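Local atomic coordinates of sorbitol dehydrogenase (Gluconobacter oxydans, PDB entry 5ITG), a protein that probably oxidises D-sorbitol to L-sorbose with NADP as hydride acceptor, as a member of the mannitol dehydrogenase family of Rossmann-fold oxidoreductases. Residues Gly61-Ser65 with Asp66-Lys70. Numbering follows the deposited sequence.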
# COMPACT_ATOMS: atom_id res chain seq x y z
N GLY A 61 14.44 -12.13 -6.41
CA GLY A 61 14.17 -11.11 -7.40
C GLY A 61 13.80 -11.83 -8.68
O GLY A 61 14.44 -12.83 -9.03
N LEU A 62 12.78 -11.35 -9.39
CA LEU A 62 12.33 -12.01 -10.62
C LEU A 62 13.05 -11.58 -11.89
O LEU A 62 13.07 -12.32 -12.87
CB LEU A 62 10.83 -11.79 -10.79
CG LEU A 62 9.95 -12.49 -9.76
CD1 LEU A 62 8.56 -11.89 -9.79
CD2 LEU A 62 9.92 -13.99 -10.04
N THR A 63 13.63 -10.38 -11.89
CA THR A 63 14.33 -9.87 -13.06
C THR A 63 15.84 -10.11 -12.97
O THR A 63 16.43 -10.03 -11.90
CB THR A 63 14.07 -8.36 -13.25
OG1 THR A 63 14.49 -7.65 -12.08
CG2 THR A 63 12.59 -8.11 -13.49
N GLY A 64 16.46 -10.40 -14.11
CA GLY A 64 17.89 -10.64 -14.13
C GLY A 64 18.66 -9.56 -14.87
O GLY A 64 19.75 -9.80 -15.37
N SER A 65 18.08 -8.36 -14.93
CA SER A 65 18.71 -7.24 -15.61
C SER A 65 20.09 -6.97 -15.03
O SER A 65 20.46 -7.54 -14.00
CB SER A 65 17.87 -5.98 -15.46
OG SER A 65 17.93 -5.50 -14.13
N ASP A 66 20.85 -6.10 -15.68
CA ASP A 66 22.19 -5.76 -15.24
C ASP A 66 22.09 -5.05 -13.89
O ASP A 66 22.99 -5.16 -13.05
CB ASP A 66 22.86 -4.85 -16.27
CG ASP A 66 24.34 -4.68 -16.02
OD1 ASP A 66 25.07 -5.69 -16.04
OD2 ASP A 66 24.78 -3.52 -15.82
N ARG A 67 20.99 -4.33 -13.68
CA ARG A 67 20.77 -3.60 -12.44
C ARG A 67 20.33 -4.53 -11.31
O ARG A 67 20.56 -4.26 -10.14
CB ARG A 67 19.70 -2.52 -12.65
CG ARG A 67 19.44 -1.67 -11.41
CD ARG A 67 18.40 -0.60 -11.68
NE ARG A 67 18.21 0.29 -10.53
CZ ARG A 67 17.40 1.34 -10.52
NH1 ARG A 67 16.69 1.65 -11.60
NH2 ARG A 67 17.30 2.10 -9.44
N SER A 68 19.69 -5.64 -11.68
CA SER A 68 19.23 -6.60 -10.69
C SER A 68 20.42 -7.31 -10.06
O SER A 68 20.48 -7.50 -8.84
CB SER A 68 18.30 -7.63 -11.34
OG SER A 68 17.16 -7.00 -11.90
N LYS A 69 21.38 -7.70 -10.91
CA LYS A 69 22.57 -8.39 -10.45
C LYS A 69 23.37 -7.51 -9.50
O LYS A 69 23.91 -8.00 -8.50
CB LYS A 69 23.44 -8.78 -11.65
CG LYS A 69 22.70 -9.62 -12.68
CD LYS A 69 23.58 -9.93 -13.87
CE LYS A 69 22.81 -10.67 -14.95
NZ LYS A 69 23.66 -10.95 -16.14
N LYS A 70 23.44 -6.22 -9.80
CA LYS A 70 24.17 -5.27 -8.96
C LYS A 70 23.53 -5.23 -7.57
O LYS A 70 24.21 -5.33 -6.55
CB LYS A 70 24.12 -3.88 -9.60
CG LYS A 70 24.96 -2.82 -8.89
CD LYS A 70 26.45 -3.12 -9.00
CE LYS A 70 27.29 -2.02 -8.38
NZ LYS A 70 27.04 -1.88 -6.92
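Ser-65 and Ser-68 meet hydroxyl to hydroxyl at the N-cap of helix 66-77, where the loop leaving strand 56-61 of the Rossmann domain turns into the helix. The compact part is a chain of three hydroxyls: Ser-68 OG lies 2.8 Å from Ser-65 OG and 2.8 Å from Thr-63 OG1, hydrogen-bonded to both. Ser-68 can take this middle place because its OG is anti to its own carbonyl carbon (chi1 -60°) and leans back from the first turn over the loop. Ser-65 OG, wedged between its backbone N and carbonyl carbon (chi1 71°), is turned over the helix start and accepts a weak, bent capping bond from Arg-67 N at 3.3 Å. The backbone closes the same turn: Lys-69 N gives a fairly straight bond (161°) to Ser-65 O at 3.2 Å, and Ser-68 N adds a weak one to that oxygen. Towards the domain, Ser-68 and Lys-69 also touch Leu-106 of strand 93-106, and Gly-61 is tied by backbone bonds to Leu-105 and Ala-107.

The whole contact lies at the surface, and away from the hydroxyls it is looser. Asp-66 and Arg-67 carry their polar ends away from the loop, the arginine as a fully extended chain, while Lys-70 turns along the helix to a salt bridge with Glu-74. The extended chain of Lys-69 runs alongside two loop carbonyl oxygens by its methylenes: CG passes 3.3 Å from Ser-65 O, and CE comes to 3.2 Å from Gly-64 O.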